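Local coordinates for protein HdaB,HdaA (Adhesin), HUS-associated diffuse adherence (Escherichia coli, PDB 5D55) that forms the minor tip subunit of the Hda (AAF/IV) pilus, a chaperone-usher fibre linked to cell adhesion and biofilm formation in enteroaggregative strains, at residues K31-R36 with F105-D110. Numbering follows the deposited sequence.
Sequences KLATGR and FYIEVD
The ring of Tyr106 carries the Lys31 side chain across one face: Lys31 CE sits over the ring centre, only 3° off its normal, a CH-pi contact. Lys31 NZ, 3.9 Å from the centroid of the Tyr106 ring, adds a cation-pi interaction. Ala33 O lies at the edge of this ring, near its plane, and Thr34 CG2 meets Tyr106 CE1 obliquely. Phe105 turns the other way, and with chi1 at 63° its ring folds back beneath the neighbouring strand. Gly35, having no CB, lets its CA approach one face of the Phe105 ring to 3.7 Å from the centroid, a CH-pi contact, while Arg36 N comes obliquely to 3.4 Å from Phe105 CE2. On this buried side Ala33 CB also packs on Ile107, and Phe122 of strand 118-132 touches both.

Lys31 reaches its ring because its chain runs extended beyond CG. Glu108 lies beside it, pointing the same way, but Glu108 OE2 stays 5.3 Å from Lys31 NZ, too far for a salt bridge.

Gly35 and Phe105 exchange two backbone hydrogen bonds. Ile107 O receives Leu32 N at 2.8 Å and, weakly, Ala33 N at 3.5 Å. Leu32 and Ala33 thus both oppose Ile107, which defines a classic beta bulge in an antiparallel pair of central strands, within the HdaB part of the fusion, consistent with the immunoglobulin-like beta sandwich of chaperone-usher pilus subunits.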
ATOM      1  N   LYS B  31      29.428   5.518   6.203  1.00 24.32           N
ATOM      2  CA  LYS B  31      28.340   5.711   5.238  1.00 23.85           C
ATOM      3  C   LYS B  31      28.822   5.478   3.813  1.00 24.04           C
ATOM      4  O   LYS B  31      29.765   6.136   3.350  1.00 24.98           O
ATOM      5  CB  LYS B  31      27.730   7.110   5.383  1.00 24.89           C
ATOM      6  CG  LYS B  31      27.045   7.361   6.722  1.00 27.21           C
ATOM      7  CD  LYS B  31      26.885   8.857   6.977  1.00 29.34           C
ATOM      8  CE  LYS B  31      25.932   9.132   8.136  1.00 30.69           C
ATOM      9  NZ  LYS B  31      25.807  10.616   8.353  1.00 35.45           N
ATOM     10  N   LEU B  32      28.175   4.542   3.129  1.00 21.47           N
ATOM     11  CA  LEU B  32      28.535   4.169   1.761  1.00 22.41           C
ATOM     12  C   LEU B  32      27.555   4.723   0.716  1.00 21.82           C
ATOM     13  O   LEU B  32      27.890   4.800  -0.475  1.00 21.50           O
ATOM     14  CB  LEU B  32      28.593   2.652   1.609  1.00 22.52           C
ATOM     15  CG  LEU B  32      29.521   1.838   2.517  1.00 24.53           C
ATOM     16  CD1 LEU B  32      29.250   0.383   2.286  1.00 25.81           C
ATOM     17  CD2 LEU B  32      30.988   2.160   2.266  1.00 24.64           C
ATOM     18  N   ALA B  33      26.354   5.078   1.174  1.00 21.73           N
ATOM     19  CA  ALA B  33      25.319   5.719   0.340  1.00 22.77           C
ATOM     20  C   ALA B  33      24.308   6.476   1.196  1.00 22.18           C
ATOM     21  O   ALA B  33      24.088   6.130   2.360  1.00 21.88           O
ATOM     22  CB  ALA B  33      24.603   4.687  -0.531  1.00 21.00           C
ATOM     23  N   THR B  34      23.691   7.501   0.612  1.00 22.64           N
ATOM     24  CA  THR B  34      22.692   8.327   1.303  1.00 22.57           C
ATOM     25  C   THR B  34      21.351   8.156   0.624  1.00 23.19           C
ATOM     26  O   THR B  34      21.228   8.345  -0.593  1.00 22.97           O
ATOM     27  CB  THR B  34      23.064   9.826   1.279  1.00 23.95           C
ATOM     28  OG1 THR B  34      24.390  10.005   1.782  1.00 25.75           O
ATOM     29  CG2 THR B  34      22.056  10.677   2.104  1.00 23.49           C
ATOM     30  N   GLY B  35      20.349   7.783   1.411  1.00 22.65           N
ATOM     31  CA  GLY B  35      19.032   7.513   0.881  1.00 21.89           C
ATOM     32  C   GLY B  35      18.005   8.508   1.382  1.00 22.65           C
ATOM     33  O   GLY B  35      18.221   9.202   2.364  1.00 22.50           O
ATOM     34  N   ARG B  36      16.879   8.572   0.683  1.00 24.04           N
ATOM     35  CA  ARG B  36      15.750   9.374   1.119  1.00 23.86           C
ATOM     36  C   ARG B  36      14.474   8.689   0.683  1.00 24.61           C
ATOM     37  O   ARG B  36      14.387   8.165  -0.435  1.00 25.56           O
ATOM     38  CB  ARG B  36      15.817  10.778   0.535  1.00 25.25           C
ATOM     39  CG  ARG B  36      14.651  11.683   0.959  1.00 26.46           C
ATOM     40  CD  ARG B  36      14.672  12.985   0.202  1.00 27.32           C
ATOM     41  NE  ARG B  36      14.625  12.746  -1.231  1.00 29.47           N
ATOM     42  CZ  ARG B  36      15.130  13.560  -2.153  1.00 31.14           C
ATOM     43  NH1 ARG B  36      15.732  14.691  -1.795  1.00 32.17           N
ATOM     44  NH2 ARG B  36      15.025  13.238  -3.435  1.00 31.84           N
ATOM     45  N   PHE B 105      17.993   8.164   5.184  1.00 22.18           N
ATOM     46  CA  PHE B 105      18.636   6.983   5.740  1.00 21.69           C
ATOM     47  C   PHE B 105      19.989   6.788   5.041  1.00 23.09           C
ATOM     48  O   PHE B 105      20.287   7.490   4.054  1.00 22.54           O
ATOM     49  CB  PHE B 105      17.731   5.743   5.587  1.00 21.08           C
ATOM     50  CG  PHE B 105      17.450   5.357   4.151  1.00 22.36           C
ATOM     51  CD1 PHE B 105      18.269   4.440   3.484  1.00 21.16           C
ATOM     52  CD2 PHE B 105      16.383   5.928   3.462  1.00 21.01           C
ATOM     53  CE1 PHE B 105      18.015   4.093   2.164  1.00 22.43           C
ATOM     54  CE2 PHE B 105      16.118   5.586   2.145  1.00 21.34           C
ATOM     55  CZ  PHE B 105      16.931   4.675   1.489  1.00 22.64           C
ATOM     56  N   TYR B 106      20.803   5.856   5.544  1.00 22.34           N
ATOM     57  CA  TYR B 106      22.098   5.544   4.932  1.00 22.81           C
ATOM     58  C   TYR B 106      22.307   4.046   4.754  1.00 24.40           C
ATOM     59  O   TYR B 106      21.696   3.232   5.457  1.00 24.94           O
ATOM     60  CB  TYR B 106      23.264   6.135   5.743  1.00 22.02           C
ATOM     61  CG  TYR B 106      23.110   7.610   6.051  1.00 22.88           C
ATOM     62  CD1 TYR B 106      23.608   8.576   5.183  1.00 22.59           C
ATOM     63  CD2 TYR B 106      22.450   8.033   7.205  1.00 22.40           C
ATOM     64  CE1 TYR B 106      23.449   9.937   5.457  1.00 24.60           C
ATOM     65  CE2 TYR B 106      22.291   9.371   7.493  1.00 23.81           C
ATOM     66  CZ  TYR B 106      22.794  10.325   6.613  1.00 25.03           C
ATOM     67  OH  TYR B 106      22.641  11.665   6.895  1.00 25.53           O
ATOM     68  N   ILE B 107      23.153   3.686   3.791  1.00 22.66           N
ATOM     69  CA  ILE B 107      23.722   2.353   3.754  1.00 22.60           C
ATOM     70  C   ILE B 107      25.042   2.512   4.485  1.00 23.28           C
ATOM     71  O   ILE B 107      25.849   3.392   4.149  1.00 22.85           O
ATOM     72  CB  ILE B 107      23.985   1.840   2.306  1.00 23.81           C
ATOM     73  CG1 ILE B 107      22.709   1.833   1.446  1.00 24.23           C
ATOM     74  CG2 ILE B 107      24.690   0.465   2.334  1.00 22.86           C
ATOM     75  CD1 ILE B 107      21.669   0.783   1.864  1.00 25.55           C
ATOM     76  N   GLU B 108      25.237   1.711   5.527  1.00 23.46           N
ATOM     77  CA  GLU B 108      26.448   1.811   6.344  1.00 23.64           C
ATOM     78  C   GLU B 108      27.162   0.478   6.421  1.00 22.84           C
ATOM     79  O   GLU B 108      26.531  -0.574   6.320  1.00 22.77           O
ATOM     80  CB  GLU B 108      26.118   2.296   7.753  1.00 25.50           C
ATOM     81  CG  GLU B 108      25.515   3.706   7.792  1.00 29.20           C
ATOM     82  CD  GLU B 108      25.293   4.223   9.203  1.00 31.25           C
ATOM     83  OE1 GLU B 108      25.431   3.437  10.170  1.00 32.37           O
ATOM     84  OE2 GLU B 108      24.987   5.425   9.343  1.00 32.99           O
ATOM     85  N   VAL B 109      28.473   0.533   6.637  1.00 22.51           N
ATOM     86  CA  VAL B 109      29.266  -0.660   6.858  1.00 22.95           C
ATOM     87  C   VAL B 109      28.809  -1.294   8.176  1.00 23.97           C
ATOM     88  O   VAL B 109      28.741  -0.626   9.209  1.00 23.96           O
ATOM     89  CB  VAL B 109      30.771  -0.316   6.924  1.00 23.55           C
ATOM     90  CG1 VAL B 109      31.579  -1.554   7.213  1.00 23.91           C
ATOM     91  CG2 VAL B 109      31.220   0.324   5.600  1.00 22.34           C
ATOM     92  N   ASP B 110      28.497  -2.580   8.127  1.00 25.55           N
ATOM     93  CA  ASP B 110      27.981  -3.287   9.306  1.00 27.76           C
ATOM     94  C   ASP B 110      29.110  -4.115   9.928  1.00 28.56           C
ATOM     95  O   ASP B 110      29.393  -5.228   9.484  1.00 30.26           O
ATOM     96  CB  ASP B 110      26.783  -4.149   8.899  1.00 29.87           C
ATOM     97  CG  ASP B 110      26.061  -4.782  10.093  1.00 34.08           C
ATOM     98  OD1 ASP B 110      26.329  -4.397  11.251  1.00 36.65           O
ATOM     99  OD2 ASP B 110      25.223  -5.676   9.865  1.00 37.17           O
TER